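Local coordinates for Lmo0305 protein (PDB 3PJ0) that belongs to the beta-eliminating lyase family and carries pyridoxal phosphate on a modified lysine, consistent with a PLP-dependent enzyme of the aminotransferase-like fold, at residues C277-E285 with M291-S299. Numbering follows the deposited sequence.
Sequences CSGVKTVPE and MFHVYFENS
Tyr295 sits across from Lys281 in an antiparallel, hydrogen-bonded pair. Tyr295 N gives a nearly straight bond to Lys281 O (2.8 Å, 178° at the hydrogen), and Lys281 N returns one to Tyr295 O. Val283 and His293 exchange a second pair of backbone bonds. At the far end Glu297 N reaches Gly279 O, and that bond is more bent.

The side chain of Tyr295 leaves the strand with CG beside its own backbone N (chi1 -85°). Its CB packs on Lys281 CG at 4.0 Å and also lies close to Lys281 O. Further out, CD1 and CE1 meet Val283 CG2, at 3.9 Å for CD1. The methyl approaches the ring obliquely. The extended lysine chain passes the same ring, but NZ is 6.0 Å from the centroid, at most a weak cation-pi attraction. His293 starts out on this face too, but its ring leads away from strand 280-283, and NE2 is hydrogen-bonded to Glu333 OE1.

Helix 260-275 leads into the beta hairpin of strands 280-283 and 291-296, at one edge of a four-stranded antiparallel sheet. Strand 280-283 is outermost within the chain, while strand 291-296 also pairs with strand 329-335.

The other face, with Val280, Thr282, Val294 and Phe296, is largely apolar and buried. Val280 splits its methyls: CG1 touches Val294 CG1 (3.7 Å), and CG2 lies at the Phe296 ring, nearest CE2. Thr282 CG2 packs obliquely on Phe292 CD1 at 3.7 Å. Phe274 of helix 260-275 touches both Thr282 and Val294 here. With chi1 at 68°, Thr282 places OG1 between its backbone N and carbonyl carbon, from where it donates to Pro284 O (2.8 Å), just after a cis peptide bond. Asn275 ND2 also hydrogen-bonds this hydroxyl, tying the strand to the end of the helix.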
ATOM      1  N   CYS A 277      41.146 -11.878   6.070  1.00 22.73           N
ATOM      2  CA  CYS A 277      41.582 -10.932   7.101  1.00 23.67           C
ATOM      3  C   CYS A 277      41.577 -11.579   8.478  1.00 23.95           C
ATOM      4  O   CYS A 277      40.654 -12.342   8.833  1.00 23.51           O
ATOM      5  CB  CYS A 277      40.727  -9.667   7.111  1.00 23.30           C
ATOM      6  SG  CYS A 277      40.803  -8.739   5.545  1.00 24.33           S
ATOM      7  N   SER A 278      42.632 -11.316   9.239  0.62 24.68           N
ATOM      8  CA  SER A 278      42.782 -11.902  10.569  0.62 25.46           C
ATOM      9  C   SER A 278      41.723 -11.310  11.500  0.62 25.14           C
ATOM     10  O   SER A 278      41.589 -10.093  11.594  0.62 26.23           O
ATOM     11  CB  SER A 278      44.196 -11.643  11.110  0.62 26.26           C
ATOM     12  OG  SER A 278      44.450 -12.453  12.237  0.62 26.27           O
ATOM     13  N   GLY A 279      40.977 -12.183  12.176  1.00 24.72           N
ATOM     14  CA  GLY A 279      39.901 -11.794  13.085  1.00 23.80           C
ATOM     15  C   GLY A 279      38.588 -11.435  12.390  1.00 22.31           C
ATOM     16  O   GLY A 279      37.707 -10.849  13.011  1.00 22.33           O
ATOM     17  N   VAL A 280      38.474 -11.777  11.107  1.00 20.06           N
ATOM     18  CA  VAL A 280      37.292 -11.498  10.321  1.00 18.55           C
ATOM     19  C   VAL A 280      36.860 -12.805   9.674  1.00 17.84           C
ATOM     20  O   VAL A 280      37.700 -13.532   9.114  1.00 16.94           O
ATOM     21  CB  VAL A 280      37.573 -10.471   9.190  1.00 17.65           C
ATOM     22  CG1 VAL A 280      36.279 -10.137   8.413  1.00 17.72           C
ATOM     23  CG2 VAL A 280      38.240  -9.182   9.727  1.00 18.23           C
ATOM     24  N   LYS A 281      35.567 -13.120   9.775  1.00 17.36           N
ATOM     25  CA  LYS A 281      34.989 -14.251   9.059  1.00 16.81           C
ATOM     26  C   LYS A 281      33.617 -13.863   8.469  1.00 16.46           C
ATOM     27  O   LYS A 281      33.023 -12.869   8.881  1.00 16.81           O
ATOM     28  CB  LYS A 281      34.807 -15.456   9.984  1.00 17.66           C
ATOM     29  CG  LYS A 281      33.643 -15.326  11.008  1.00 21.00           C
ATOM     30  CD  LYS A 281      33.537 -16.530  11.965  1.00 24.22           C
ATOM     31  CE  LYS A 281      32.353 -16.370  12.936  1.00 27.02           C
ATOM     32  NZ  LYS A 281      32.183 -17.533  13.874  1.00 28.27           N
ATOM     33  N   THR A 282      33.126 -14.642   7.509  1.00 15.34           N
ATOM     34  CA  THR A 282      31.765 -14.461   7.044  1.00 15.32           C
ATOM     35  C   THR A 282      30.864 -15.636   7.431  1.00 14.57           C
ATOM     36  O   THR A 282      31.339 -16.758   7.684  1.00 14.55           O
ATOM     37  CB  THR A 282      31.676 -14.218   5.528  1.00 14.76           C
ATOM     38  OG1 THR A 282      32.046 -15.392   4.789  1.00 15.79           O
ATOM     39  CG2 THR A 282      32.540 -13.017   5.132  1.00 15.13           C
ATOM     40  N   VAL A 283      29.555 -15.359   7.497  1.00 14.24           N
ATOM     41  CA  VAL A 283      28.556 -16.374   7.703  1.00 14.34           C
ATOM     42  C   VAL A 283      27.481 -16.170   6.619  1.00 13.55           C
ATOM     43  O   VAL A 283      26.900 -15.109   6.547  1.00 14.46           O
ATOM     44  CB  VAL A 283      27.906 -16.297   9.076  1.00 14.17           C
ATOM     45  CG1 VAL A 283      26.827 -17.377   9.198  1.00 15.92           C
ATOM     46  CG2 VAL A 283      28.963 -16.397  10.181  1.00 14.91           C
ATOM     47  N   PRO A 284      27.279 -17.150   5.733  1.00 13.91           N
ATOM     48  CA  PRO A 284      28.049 -18.387   5.674  1.00 14.48           C
ATOM     49  C   PRO A 284      29.488 -18.082   5.217  1.00 15.04           C
ATOM     50  O   PRO A 284      29.757 -17.010   4.655  1.00 13.47           O
ATOM     51  CB  PRO A 284      27.310 -19.222   4.625  1.00 14.31           C
ATOM     52  CG  PRO A 284      26.347 -18.346   3.945  1.00 13.78           C
ATOM     53  CD  PRO A 284      26.299 -17.028   4.631  1.00 13.61           C
ATOM     54  N   GLU A 285      30.418 -19.014   5.449  1.00 15.47           N
ATOM     55  CA  GLU A 285      31.811 -18.793   5.036  1.00 16.07           C
ATOM     56  C   GLU A 285      31.913 -18.586   3.527  1.00 15.09           C
ATOM     57  O   GLU A 285      32.650 -17.697   3.055  1.00 15.03           O
ATOM     58  CB  GLU A 285      32.692 -19.968   5.499  0.67 16.84           C
ATOM     59  CG  GLU A 285      34.147 -19.890   5.009  0.67 19.17           C
ATOM     60  CD  GLU A 285      35.054 -20.986   5.582  0.67 23.42           C
ATOM     61  OE1 GLU A 285      34.649 -21.707   6.539  0.67 23.96           O
ATOM     62  OE2 GLU A 285      36.194 -21.104   5.070  0.67 23.55           O
HETATM   63  N   MSE A 291      24.373 -12.296  -0.712  1.00  9.76           N
HETATM   64  CA  MSE A 291      24.510 -11.750   0.612  1.00 10.30           C
HETATM   65  C   MSE A 291      25.287 -12.622   1.567  1.00 10.34           C
HETATM   66  O   MSE A 291      25.505 -13.812   1.323  1.00 11.64           O
HETATM   67  CB  MSE A 291      23.129 -11.495   1.218  1.00 10.06           C
HETATM   68  CG  MSE A 291      22.348 -12.724   1.598  1.00 11.28           C
HETATM   69 SE   MSE A 291      20.823 -12.332   2.760  0.75  9.74          SE
HETATM   70  CE  MSE A 291      21.812 -11.733   4.315  1.00 11.55           C
ATOM     71  N   PHE A 292      25.682 -12.003   2.676  1.00  9.31           N
ATOM     72  CA  PHE A 292      26.384 -12.678   3.755  1.00  9.63           C
ATOM     73  C   PHE A 292      26.538 -11.666   4.891  1.00 10.41           C
ATOM     74  O   PHE A 292      26.263 -10.481   4.713  1.00 10.17           O
ATOM     75  CB  PHE A 292      27.753 -13.254   3.318  1.00  9.95           C
ATOM     76  CG  PHE A 292      28.689 -12.249   2.725  1.00  9.26           C
ATOM     77  CD1 PHE A 292      29.541 -11.505   3.528  1.00 11.73           C
ATOM     78  CD2 PHE A 292      28.721 -12.040   1.334  1.00 11.15           C
ATOM     79  CE1 PHE A 292      30.413 -10.553   2.958  1.00 10.56           C
ATOM     80  CE2 PHE A 292      29.569 -11.103   0.787  1.00 10.17           C
ATOM     81  CZ  PHE A 292      30.416 -10.359   1.585  1.00 10.88           C
ATOM     82  N   HIS A 293      26.922 -12.173   6.056  1.00 11.06           N
ATOM     83  CA  HIS A 293      27.210 -11.360   7.230  1.00 11.22           C
ATOM     84  C   HIS A 293      28.707 -11.452   7.512  1.00 12.15           C
ATOM     85  O   HIS A 293      29.299 -12.482   7.326  1.00 12.02           O
ATOM     86  CB  HIS A 293      26.409 -11.897   8.405  1.00 10.56           C
ATOM     87  CG  HIS A 293      24.963 -11.575   8.320  1.00 11.40           C
ATOM     88  ND1 HIS A 293      24.059 -11.901   9.309  1.00 11.94           N
ATOM     89  CD2 HIS A 293      24.265 -10.912   7.369  1.00 10.15           C
ATOM     90  CE1 HIS A 293      22.862 -11.480   8.946  1.00 12.67           C
ATOM     91  NE2 HIS A 293      22.973 -10.841   7.791  1.00 12.35           N
ATOM     92  N   VAL A 294      29.308 -10.349   7.955  1.00 13.01           N
ATOM     93  CA  VAL A 294      30.754 -10.268   8.274  1.00 12.82           C
ATOM     94  C   VAL A 294      30.868 -10.089   9.781  1.00 13.49           C
ATOM     95  O   VAL A 294      30.251  -9.195  10.344  1.00 11.94           O
ATOM     96  CB  VAL A 294      31.392  -9.050   7.556  1.00 13.79           C
ATOM     97  CG1 VAL A 294      32.865  -8.891   7.871  1.00 14.39           C
ATOM     98  CG2 VAL A 294      31.152  -9.151   6.011  1.00 13.61           C
ATOM     99  N   TYR A 295      31.647 -10.943  10.425  1.00 13.88           N
ATOM    100  CA  TYR A 295      31.802 -10.953  11.868  1.00 15.40           C
ATOM    101  C   TYR A 295      33.225 -10.633  12.229  1.00 17.10           C
ATOM    102  O   TYR A 295      34.156 -11.114  11.582  1.00 17.01           O
ATOM    103  CB  TYR A 295      31.458 -12.338  12.431  1.00 15.58           C
ATOM    104  CG  TYR A 295      29.996 -12.585  12.705  1.00 16.47           C
ATOM    105  CD1 TYR A 295      29.089 -12.813  11.660  1.00 16.96           C
ATOM    106  CD2 TYR A 295      29.520 -12.614  14.013  1.00 17.25           C
ATOM    107  CE1 TYR A 295      27.739 -13.038  11.915  1.00 16.29           C
ATOM    108  CE2 TYR A 295      28.172 -12.862  14.286  1.00 18.81           C
ATOM    109  CZ  TYR A 295      27.282 -13.079  13.228  1.00 17.99           C
ATOM    110  OH  TYR A 295      25.944 -13.303  13.492  1.00 16.16           O
ATOM    111  N   PHE A 296      33.383  -9.865  13.302  1.00 18.68           N
ATOM    112  CA  PHE A 296      34.671  -9.432  13.774  1.00 19.00           C
ATOM    113  C   PHE A 296      34.915  -9.881  15.200  1.00 20.47           C
ATOM    114  O   PHE A 296      33.971  -9.960  15.995  1.00 20.06           O
ATOM    115  CB  PHE A 296      34.739  -7.916  13.778  1.00 19.26           C
ATOM    116  CG  PHE A 296      34.652  -7.297  12.429  1.00 16.85           C
ATOM    117  CD1 PHE A 296      33.416  -7.008  11.870  1.00 16.17           C
ATOM    118  CD2 PHE A 296      35.812  -6.961  11.732  1.00 17.89           C
ATOM    119  CE1 PHE A 296      33.325  -6.423  10.634  1.00 16.00           C
ATOM    120  CE2 PHE A 296      35.742  -6.381  10.480  1.00 16.68           C
ATOM    121  CZ  PHE A 296      34.504  -6.106   9.921  1.00 18.12           C
ATOM    122  N   GLU A 297      36.190 -10.134  15.512  1.00 21.49           N
ATOM    123  CA  GLU A 297      36.612 -10.515  16.859  1.00 23.01           C
ATOM    124  C   GLU A 297      37.040  -9.292  17.670  1.00 22.90           C
ATOM    125  O   GLU A 297      38.073  -9.312  18.374  1.00 23.54           O
ATOM    126  CB  GLU A 297      37.758 -11.530  16.817  1.00 24.02           C
ATOM    127  CG  GLU A 297      37.382 -12.875  16.232  1.00 26.51           C
ATOM    128  CD  GLU A 297      38.591 -13.798  16.096  1.00 30.22           C
ATOM    129  OE1 GLU A 297      39.616 -13.556  16.764  1.00 33.62           O
ATOM    130  OE2 GLU A 297      38.522 -14.775  15.315  1.00 33.49           O
ATOM    131  N   ASN A 298      36.250  -8.228  17.546  1.00 21.65           N
ATOM    132  CA  ASN A 298      36.438  -6.987  18.293  1.00 21.39           C
ATOM    133  C   ASN A 298      35.101  -6.333  18.503  1.00 20.31           C
ATOM    134  O   ASN A 298      34.134  -6.634  17.802  1.00 18.72           O
ATOM    135  CB  ASN A 298      37.384  -6.042  17.564  1.00 21.47           C
ATOM    136  CG  ASN A 298      38.827  -6.487  17.665  1.00 23.24           C
ATOM    137  OD1 ASN A 298      39.456  -6.370  18.732  1.00 27.88           O
ATOM    138  ND2 ASN A 298      39.366  -7.002  16.565  1.00 18.27           N
ATOM    139  N   SER A 299      35.034  -5.452  19.483  1.00 20.80           N
ATOM    140  CA  SER A 299      33.794  -4.773  19.814  1.00 21.07           C
ATOM    141  C   SER A 299      33.372  -3.821  18.692  1.00 20.83           C
ATOM    142  O   SER A 299      34.205  -3.395  17.903  1.00 21.29           O
ATOM    143  CB  SER A 299      33.968  -3.940  21.072  0.73 21.89           C
ATOM    144  OG  SER A 299      34.816  -2.836  20.803  0.73 21.98           O
TER